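Local coordinates for D7 protein (Anopheles stephensi, PDB 3NHI) that binds and sequesters cysteinyl leukotrienes and thromboxane A2 analogues, as a mosquito salivary protein that blunts the host response during blood feeding, at residues Y158-W172 and G182-F194. Residues are numbered along the deposited sequence; the frame is centred on the assembly and turned at random.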
loop_
_atom_site.group_PDB
_atom_site.type_symbol
_atom_site.label_atom_id
_atom_site.label_comp_id
_atom_site.label_asym_id
_atom_site.label_seq_id
_atom_site.Cartn_x
_atom_site.Cartn_y
_atom_site.Cartn_z
ATOM N N TYR A 158 -4.590 12.586 6.217
ATOM C CA TYR A 158 -4.538 13.065 4.847
ATOM C C TYR A 158 -5.951 13.312 4.305
ATOM O O TYR A 158 -6.241 14.365 3.719
ATOM C CB TYR A 158 -3.775 12.057 3.971
ATOM C CG TYR A 158 -3.865 12.364 2.499
ATOM C CD1 TYR A 158 -2.932 13.191 1.881
ATOM C CD2 TYR A 158 -4.916 11.852 1.726
ATOM C CE1 TYR A 158 -3.029 13.486 0.514
ATOM C CE2 TYR A 158 -5.026 12.149 0.381
ATOM C CZ TYR A 158 -4.089 12.958 -0.217
ATOM O OH TYR A 158 -4.234 13.236 -1.561
ATOM N N CYS A 159 -6.833 12.342 4.522
ATOM C CA CYS A 159 -8.199 12.402 4.019
ATOM C C CYS A 159 -9.045 13.441 4.755
ATOM O O CYS A 159 -9.864 14.118 4.135
ATOM C CB CYS A 159 -8.838 11.019 4.099
ATOM S SG CYS A 159 -8.018 9.794 3.031
ATOM N N GLU A 160 -8.844 13.574 6.067
ATOM C CA GLU A 160 -9.520 14.625 6.841
ATOM C C GLU A 160 -9.255 16.016 6.250
ATOM O O GLU A 160 -10.186 16.811 6.078
ATOM C CB GLU A 160 -9.092 14.573 8.309
ATOM C CG GLU A 160 -9.780 15.624 9.192
ATOM C CD GLU A 160 -9.150 15.793 10.564
ATOM O OE1 GLU A 160 -8.056 15.247 10.808
ATOM O OE2 GLU A 160 -9.757 16.492 11.402
ATOM N N LYS A 161 -7.990 16.283 5.925
ATOM C CA LYS A 161 -7.560 17.576 5.386
ATOM C C LYS A 161 -8.282 17.896 4.075
ATOM O O LYS A 161 -8.574 19.057 3.784
ATOM C CB LYS A 161 -6.032 17.569 5.185
ATOM C CG LYS A 161 -5.458 18.862 4.610
ATOM C CD LYS A 161 -3.951 18.921 4.681
ATOM C CE LYS A 161 -3.473 20.198 4.016
ATOM N NZ LYS A 161 -2.076 20.553 4.406
ATOM N N ARG A 162 -8.574 16.872 3.286
ATOM C CA ARG A 162 -9.246 17.099 2.010
ATOM C C ARG A 162 -10.770 17.038 2.073
ATOM O O ARG A 162 -11.449 17.623 1.233
ATOM C CB ARG A 162 -8.664 16.201 0.933
ATOM C CG ARG A 162 -7.364 16.780 0.447
ATOM C CD ARG A 162 -6.315 15.748 0.271
ATOM N NE ARG A 162 -5.040 16.405 0.010
ATOM C CZ ARG A 162 -4.104 16.650 0.923
ATOM N NH1 ARG A 162 -4.254 16.284 2.198
ATOM N NH2 ARG A 162 -2.994 17.268 0.543
ATOM N N ALA A 163 -11.296 16.364 3.088
ATOM C CA ALA A 163 -12.741 16.294 3.289
ATOM C C ALA A 163 -13.323 17.554 3.931
ATOM O O ALA A 163 -14.423 17.984 3.568
ATOM C CB ALA A 163 -13.091 15.070 4.120
ATOM N N TRP A 164 -12.591 18.117 4.889
ATOM C CA TRP A 164 -12.968 19.364 5.550
ATOM C C TRP A 164 -11.963 20.447 5.185
ATOM O O TRP A 164 -10.989 20.685 5.910
ATOM C CB TRP A 164 -13.033 19.188 7.072
ATOM C CG TRP A 164 -14.197 18.367 7.552
ATOM C CD1 TRP A 164 -15.468 18.807 7.799
ATOM C CD2 TRP A 164 -14.191 16.966 7.871
ATOM N NE1 TRP A 164 -16.247 17.776 8.254
ATOM C CE2 TRP A 164 -15.492 16.631 8.303
ATOM C CE3 TRP A 164 -13.209 15.964 7.841
ATOM C CZ2 TRP A 164 -15.840 15.329 8.692
ATOM C CZ3 TRP A 164 -13.551 14.677 8.230
ATOM C CH2 TRP A 164 -14.858 14.371 8.646
ATOM N N LYS A 165 -12.201 21.088 4.047
ATOM C CA LYS A 165 -11.298 22.114 3.531
ATOM C C LYS A 165 -12.035 23.440 3.296
ATOM O O LYS A 165 -11.506 24.357 2.658
ATOM C CB LYS A 165 -10.593 21.619 2.254
ATOM C CG LYS A 165 -11.513 21.350 1.061
ATOM C CD LYS A 165 -10.717 20.840 -0.146
ATOM C CE LYS A 165 -11.404 21.128 -1.485
ATOM N NZ LYS A 165 -12.780 20.567 -1.624
ATOM N N GLY A 166 -13.250 23.535 3.827
ATOM C CA GLY A 166 -14.062 24.744 3.699
ATOM C C GLY A 166 -14.243 25.457 5.024
ATOM O O GLY A 166 -13.372 25.398 5.900
ATOM N N ASN A 167 -15.382 26.127 5.178
ATOM C CA ASN A 167 -15.679 26.858 6.409
ATOM C C ASN A 167 -16.070 25.959 7.583
ATOM O O ASN A 167 -15.791 26.291 8.741
ATOM C CB ASN A 167 -16.762 27.914 6.167
ATOM C CG ASN A 167 -16.232 29.153 5.451
ATOM O OD1 ASN A 167 -15.029 29.301 5.222
ATOM N ND2 ASN A 167 -17.139 30.055 5.101
ATOM N N LYS A 168 -16.703 24.825 7.282
ATOM C CA LYS A 168 -17.170 23.902 8.318
ATOM C C LYS A 168 -16.010 23.239 9.059
ATOM O O LYS A 168 -15.079 22.718 8.450
ATOM C CB LYS A 168 -18.102 22.832 7.738
ATOM C CG LYS A 168 -19.012 22.184 8.785
ATOM C CD LYS A 168 -19.919 21.119 8.191
ATOM C CE LYS A 168 -21.007 20.711 9.187
ATOM N NZ LYS A 168 -21.664 19.410 8.849
ATOM N N GLN A 169 -16.085 23.282 10.384
ATOM C CA GLN A 169 -15.113 22.645 11.259
ATOM C C GLN A 169 -15.114 21.133 11.035
ATOM O O GLN A 169 -16.173 20.520 10.851
ATOM C CB GLN A 169 -15.473 22.958 12.712
ATOM C CG GLN A 169 -14.416 22.619 13.742
ATOM C CD GLN A 169 -14.807 23.079 15.136
ATOM O OE1 GLN A 169 -14.154 23.948 15.718
ATOM N NE2 GLN A 169 -15.886 22.509 15.673
ATOM N N SER A 170 -13.926 20.538 11.035
ATOM C CA SER A 170 -13.819 19.086 10.967
ATOM C C SER A 170 -14.544 18.419 12.129
ATOM O O SER A 170 -14.485 18.881 13.275
ATOM C CB SER A 170 -12.360 18.645 10.957
ATOM O OG SER A 170 -12.280 17.233 11.064
ATOM N N GLU A 171 -15.218 17.316 11.820
ATOM C CA GLU A 171 -15.863 16.496 12.842
ATOM C C GLU A 171 -14.824 15.845 13.750
ATOM O O GLU A 171 -15.150 15.361 14.825
ATOM C CB GLU A 171 -16.758 15.438 12.196
ATOM C CG GLU A 171 -17.974 16.052 11.510
ATOM C CD GLU A 171 -18.829 15.051 10.759
ATOM O OE1 GLU A 171 -19.650 15.515 9.947
ATOM O OE2 GLU A 171 -18.701 13.825 10.980
ATOM N N TRP A 172 -13.569 15.841 13.301
ATOM C CA TRP A 172 -12.483 15.208 14.027
ATOM C C TRP A 172 -11.506 16.229 14.621
ATOM O O TRP A 172 -10.386 15.874 15.004
ATOM C CB TRP A 172 -11.747 14.228 13.106
ATOM C CG TRP A 172 -12.615 13.147 12.507
ATOM C CD1 TRP A 172 -13.850 12.738 12.937
ATOM C CD2 TRP A 172 -12.281 12.313 11.392
ATOM N NE1 TRP A 172 -14.315 11.714 12.136
ATOM C CE2 TRP A 172 -13.369 11.435 11.183
ATOM C CE3 TRP A 172 -11.169 12.227 10.540
ATOM C CZ2 TRP A 172 -13.372 10.477 10.159
ATOM C CZ3 TRP A 172 -11.179 11.284 9.525
ATOM C CH2 TRP A 172 -12.269 10.421 9.347
ATOM N N GLY A 182 -23.414 10.952 8.778
ATOM C CA GLY A 182 -23.860 10.920 7.388
ATOM C C GLY A 182 -23.584 12.199 6.612
ATOM O O GLY A 182 -24.214 12.446 5.592
ATOM N N SER A 183 -22.650 13.014 7.091
ATOM C CA SER A 183 -22.358 14.281 6.419
ATOM C C SER A 183 -21.603 14.017 5.113
ATOM O O SER A 183 -20.906 13.004 5.003
ATOM C CB SER A 183 -21.541 15.204 7.316
ATOM O OG SER A 183 -20.227 14.700 7.486
ATOM N N PRO A 184 -21.732 14.920 4.120
ATOM C CA PRO A 184 -20.990 14.712 2.873
ATOM C C PRO A 184 -19.486 14.668 3.116
ATOM O O PRO A 184 -18.780 13.918 2.446
ATOM C CB PRO A 184 -21.362 15.928 2.017
ATOM C CG PRO A 184 -22.062 16.878 2.937
ATOM C CD PRO A 184 -22.641 16.081 4.049
ATOM N N GLU A 185 -19.011 15.425 4.098
ATOM C CA GLU A 185 -17.585 15.450 4.409
ATOM C C GLU A 185 -17.119 14.125 5.013
ATOM O O GLU A 185 -16.057 13.606 4.657
ATOM C CB GLU A 185 -17.248 16.616 5.346
ATOM C CG GLU A 185 -17.487 18.026 4.765
ATOM C CD GLU A 185 -18.909 18.525 4.953
ATOM O OE1 GLU A 185 -19.753 17.814 5.544
ATOM O OE2 GLU A 185 -19.171 19.652 4.494
ATOM N N LEU A 186 -17.899 13.574 5.932
ATOM C CA LEU A 186 -17.548 12.288 6.523
ATOM C C LEU A 186 -17.558 11.180 5.472
ATOM O O LEU A 186 -16.655 10.334 5.441
ATOM C CB LEU A 186 -18.473 11.946 7.698
ATOM C CG LEU A 186 -18.157 10.645 8.446
ATOM C CD1 LEU A 186 -16.751 10.647 9.051
ATOM C CD2 LEU A 186 -19.193 10.443 9.530
ATOM N N LYS A 187 -18.561 11.185 4.600
ATOM C CA LYS A 187 -18.616 10.193 3.536
ATOM C C LYS A 187 -17.384 10.293 2.638
ATOM O O LYS A 187 -16.806 9.268 2.258
ATOM C CB LYS A 187 -19.900 10.325 2.711
ATOM C CG LYS A 187 -21.154 10.039 3.527
ATOM C CD LYS A 187 -22.411 10.183 2.684
ATOM C CE LYS A 187 -23.647 9.822 3.484
ATOM N NZ LYS A 187 -24.890 10.249 2.768
ATOM N N ASP A 188 -16.979 11.516 2.307
ATOM C CA ASP A 188 -15.793 11.719 1.493
ATOM C C ASP A 188 -14.530 11.227 2.200
ATOM O O ASP A 188 -13.723 10.489 1.608
ATOM C CB ASP A 188 -15.635 13.184 1.096
ATOM C CG ASP A 188 -14.452 13.392 0.184
ATOM O OD1 ASP A 188 -14.549 13.015 -1.009
ATOM O OD2 ASP A 188 -13.413 13.887 0.654
ATOM N N ALA A 189 -14.352 11.635 3.457
ATOM C CA ALA A 189 -13.202 11.196 4.231
ATOM C C ALA A 189 -13.109 9.672 4.267
ATOM O O ALA A 189 -12.030 9.107 4.044
ATOM C CB ALA A 189 -13.251 11.764 5.645
ATOM N N ILE A 190 -14.239 9.017 4.525
ATOM C CA ILE A 190 -14.252 7.565 4.648
ATOM C C ILE A 190 -13.954 6.866 3.309
ATOM O O ILE A 190 -13.256 5.844 3.290
ATOM C CB ILE A 190 -15.562 7.065 5.325
ATOM C CG1 ILE A 190 -15.637 7.537 6.789
ATOM C CG2 ILE A 190 -15.666 5.541 5.278
ATOM C CD1 ILE A 190 -14.469 7.085 7.712
ATOM N N ASP A 191 -14.450 7.419 2.203
ATOM C CA ASP A 191 -14.100 6.878 0.893
ATOM C C ASP A 191 -12.591 6.976 0.652
ATOM O O ASP A 191 -11.944 6.006 0.222
ATOM C CB ASP A 191 -14.875 7.579 -0.224
ATOM C CG ASP A 191 -14.540 7.023 -1.579
ATOM O OD1 ASP A 191 -13.886 7.740 -2.357
ATOM O OD2 ASP A 191 -14.903 5.864 -1.862
ATOM N N CYS A 192 -12.027 8.137 0.969
ATOM C CA CYS A 192 -10.607 8.383 0.789
ATOM C C CYS A 192 -9.799 7.412 1.667
ATOM O O CYS A 192 -8.772 6.863 1.241
ATOM C CB CYS A 192 -10.330 9.855 1.113
ATOM S SG CYS A 192 -8.603 10.359 1.158
ATOM N N ILE A 193 -10.261 7.186 2.890
ATOM C CA ILE A 193 -9.561 6.284 3.791
ATOM C C ILE A 193 -9.660 4.836 3.330
ATOM O O ILE A 193 -8.662 4.117 3.305
ATOM C CB ILE A 193 -10.070 6.444 5.234
ATOM C CG1 ILE A 193 -9.697 7.828 5.769
ATOM C CG2 ILE A 193 -9.485 5.366 6.137
ATOM C CD1 ILE A 193 -10.497 8.256 7.000
ATOM N N PHE A 194 -10.858 4.400 2.957
ATOM C CA PHE A 194 -11.035 3.025 2.492
ATOM C C PHE A 194 -10.158 2.729 1.276
ATOM O O PHE A 194 -9.586 1.635 1.163
ATOM C CB PHE A 194 -12.510 2.707 2.201
ATOM C CG PHE A 194 -13.274 2.173 3.402
ATOM C CD1 PHE A 194 -13.097 2.719 4.678
ATOM C CD2 PHE A 194 -14.177 1.120 3.245
ATOM C CE1 PHE A 194 -13.814 2.213 5.781
ATOM C CE2 PHE A 194 -14.893 0.613 4.331
ATOM C CZ PHE A 194 -14.708 1.154 5.598
HETATM O O HOH W 1 -11.002 13.042 1.652
HETATM O O HOH W 2 -12.119 15.528 -1.204
HETATM O O HOH W 3 -19.122 17.903 8.582
HETATM O O HOH W 4 -21.859 19.274 6.182
#
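A disulfide between two helices, C159 SG to C192 SG, pins one end of this contact, with a chi3 of -73°. C192 SG also lies at the edge of the Y158 ring, a sulfur-aromatic contact. The helices run roughly antiparallel, and small residues let them close in: A163 CB meets A189 CB at 3.6 Å. Cystine-linked helices of this kind are a hallmark of the odorant-binding protein fold, and here the pair belongs to the C-terminal PBP/GOBP domain, away from the bound fatty acid. Just past the end of helix 155-163, the W164 indole is sandwiched. E185 CB makes a CH-pi contact over the five-membered ring, 3.5 Å from its centroid, and S170 OG and E171 N lie over the opposite face. The E185 chain bends at chi2, and its carboxylate plane lies 12° from that of the indole. One water at the indole edge accepts from W164 NE1 and K168 NZ and donates to E171 OE1 and E185 OE1, knitting the loop to the helix start. There S183, the N-cap, does double duty: its OG accepts from L186 N and donates to E171 OE1 at 2.7 Å. That second bond reaches the carboxylate on its syn side, 33° out of plane. Deeper in, W172 CZ2 packs on L186 CD1 at 3.6 Å, and I193 CD1 meets that indole's edge.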